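Local coordinates for putative uncharacterized protein (Pyrococcus furiosus, PDB 3V68) that is of unknown function, belongs to the DUF2666 family and probably binds double-stranded DNA, at residues S75-V78 with S79-G83. Residues are numbered along the deposited sequence; the frame is centred on the assembly and turned at random.
Sequences SPKV and SRQIG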
ATOM      1  N   SER A  75     -12.904  15.181  -1.501  1.00 17.89           N
ATOM      2  CA  SER A  75     -14.130  15.932  -1.208  1.00 18.51           C
ATOM      3  C   SER A  75     -14.694  15.652   0.188  1.00 18.97           C
ATOM      4  O   SER A  75     -14.528  14.551   0.717  1.00 18.82           O
ATOM      5  CB  SER A  75     -15.194  15.669  -2.282  1.00 18.51           C
ATOM      6  OG  SER A  75     -15.770  14.381  -2.145  1.00 18.97           O
ATOM      7  N   PRO A  76     -15.358  16.656   0.796  1.00 19.45           N
ATOM      8  CA  PRO A  76     -16.061  16.449   2.066  1.00 19.68           C
ATOM      9  C   PRO A  76     -17.141  15.361   1.969  1.00 19.71           C
ATOM     10  O   PRO A  76     -17.327  14.591   2.917  1.00 19.83           O
ATOM     11  CB  PRO A  76     -16.702  17.816   2.335  1.00 19.78           C
ATOM     12  CG  PRO A  76     -15.840  18.780   1.619  1.00 20.13           C
ATOM     13  CD  PRO A  76     -15.395  18.069   0.374  1.00 19.73           C
ATOM     14  N   LYS A  77     -17.831  15.301   0.829  1.00 19.63           N
ATOM     15  CA  LYS A  77     -18.860  14.291   0.574  1.00 19.90           C
ATOM     16  C   LYS A  77     -18.310  12.874   0.745  1.00 19.17           C
ATOM     17  O   LYS A  77     -18.904  12.048   1.438  1.00 19.32           O
ATOM     18  CB  LYS A  77     -19.455  14.475  -0.827  1.00 20.37           C
ATOM     19  CG  LYS A  77     -20.382  13.359  -1.295  1.00 22.25           C
ATOM     20  CD  LYS A  77     -20.901  13.643  -2.701  1.00 25.56           C
ATOM     21  CE  LYS A  77     -21.452  12.392  -3.369  1.00 26.71           C
ATOM     22  NZ  LYS A  77     -22.657  11.838  -2.695  1.00 28.82           N
ATOM     23  N   VAL A  78     -17.168  12.600   0.117  1.00 18.36           N
ATOM     24  CA  VAL A  78     -16.576  11.265   0.186  1.00 17.90           C
ATOM     25  C   VAL A  78     -16.015  10.980   1.579  1.00 17.65           C
ATOM     26  O   VAL A  78     -16.142   9.863   2.077  1.00 17.27           O
ATOM     27  CB  VAL A  78     -15.538  11.033  -0.940  1.00 17.76           C
ATOM     28  CG1 VAL A  78     -14.678   9.796  -0.677  1.00 17.59           C
ATOM     29  CG2 VAL A  78     -16.258  10.895  -2.273  1.00 17.82           C
ATOM     30  N   SER A  79     -15.427  11.991   2.216  1.00 17.46           N
ATOM     31  CA  SER A  79     -14.936  11.839   3.584  1.00 18.03           C
ATOM     32  C   SER A  79     -16.072  11.454   4.535  1.00 17.96           C
ATOM     33  O   SER A  79     -15.900  10.596   5.402  1.00 17.68           O
ATOM     34  CB  SER A  79     -14.236  13.108   4.070  1.00 17.96           C
ATOM     35  OG  SER A  79     -13.670  12.900   5.353  1.00 20.27           O
ATOM     36  N   ARG A  80     -17.232  12.082   4.349  1.00 18.25           N
ATOM     37  CA  ARG A  80     -18.429  11.757   5.129  1.00 18.81           C
ATOM     38  C   ARG A  80     -18.912  10.330   4.846  1.00 18.37           C
ATOM     39  O   ARG A  80     -19.273   9.593   5.774  1.00 18.08           O
ATOM     40  CB  ARG A  80     -19.526  12.790   4.846  1.00 19.24           C
ATOM     41  CG  ARG A  80     -20.804  12.651   5.676  1.00 22.22           C
ATOM     42  CD  ARG A  80     -21.594  13.967   5.743  1.00 26.65           C
ATOM     43  NE  ARG A  80     -21.623  14.702   4.473  1.00 30.17           N
ATOM     44  CZ  ARG A  80     -20.890  15.783   4.201  1.00 31.60           C
ATOM     45  NH1 ARG A  80     -20.053  16.281   5.107  1.00 32.77           N
ATOM     46  NH2 ARG A  80     -20.988  16.371   3.016  1.00 32.79           N
ATOM     47  N   GLN A  81     -18.906   9.943   3.570  1.00 18.06           N
ATOM     48  CA  GLN A  81     -19.255   8.575   3.162  1.00 18.04           C
ATOM     49  C   GLN A  81     -18.353   7.539   3.826  1.00 17.35           C
ATOM     50  O   GLN A  81     -18.831   6.515   4.314  1.00 17.50           O
ATOM     51  CB  GLN A  81     -19.179   8.408   1.639  1.00 18.49           C
ATOM     52  CG  GLN A  81     -20.294   9.075   0.847  1.00 21.51           C
ATOM     53  CD  GLN A  81     -20.163   8.831  -0.647  1.00 24.19           C
ATOM     54  OE1 GLN A  81     -19.643   9.673  -1.378  1.00 26.69           O
ATOM     55  NE2 GLN A  81     -20.619   7.666  -1.104  1.00 26.21           N
ATOM     56  N   ILE A  82     -17.049   7.812   3.841  1.00 16.48           N
ATOM     57  CA  ILE A  82     -16.081   6.912   4.460  1.00 15.65           C
ATOM     58  C   ILE A  82     -16.301   6.822   5.973  1.00 15.51           C
ATOM     59  O   ILE A  82     -16.284   5.729   6.540  1.00 15.23           O
ATOM     60  CB  ILE A  82     -14.622   7.332   4.135  1.00 15.46           C
ATOM     61  CG1 ILE A  82     -14.361   7.208   2.630  1.00 15.61           C
ATOM     62  CG2 ILE A  82     -13.617   6.487   4.923  1.00 15.18           C
ATOM     63  CD1 ILE A  82     -13.063   7.854   2.156  1.00 16.29           C
ATOM     64  N   GLY A  83     -16.515   7.971   6.613  1.00 15.59           N
ATOM     65  CA  GLY A  83     -16.759   8.036   8.052  1.00 15.76           C
ATOM     66  C   GLY A  83     -17.923   7.163   8.479  1.00 16.01           C
ATOM     67  O   GLY A  83     -17.869   6.497   9.512  1.00 15.95           O
TER
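Ser79 N reaches back to Ser75 O at 3.1 Å, the first of five successive i+4 to i hydrogen bonds that make residues 75-83 a worked example of how a short alpha-helix starts. Arg80 N on Pro76 O, Gln81 N on Lys77 O, Ile82 N on Val78 O at 2.9 Å and Gly83 N on Ser79 O follow. Ser75 is the N-cap: its OG accepts from Val78 N at 3.2 Å, satisfying an amide of the first turn, and is also hydrogen-bonded to Ala72 O. Pro76, which has no amide hydrogen to offer, suits the first helical position. On the buried side, Val78 CG1 meets Ile82 CD1 at 3.8 Å, one turn on. Gln81 points back toward the start of the helix, with CG beside its own backbone N (chi1 -73°) and the chain extended beyond, which lays OE1 3.7 Å from Val78 CG2 and 3.8 Å from Lys77 CG. Shortened to an alanine here, the side chain would lose its amide, and the contacts with Val78 CG2, Lys77 and Ile60 would probably go with it. Farther round, the Arg80 chain folds at chi3 (40°), bringing one guanidinium face over Pro76 O, which sits off toward the rim of the group. Helix 76-83 follows helix 66-73 closely and packs on helix 91-110: Val78 touches Leu105, and Ile82 touches Val98, Ala101 and Leu105. Ile62 and Ile60, from the loop before helix 66-73, adjoin Val78 and Gln81 respectively.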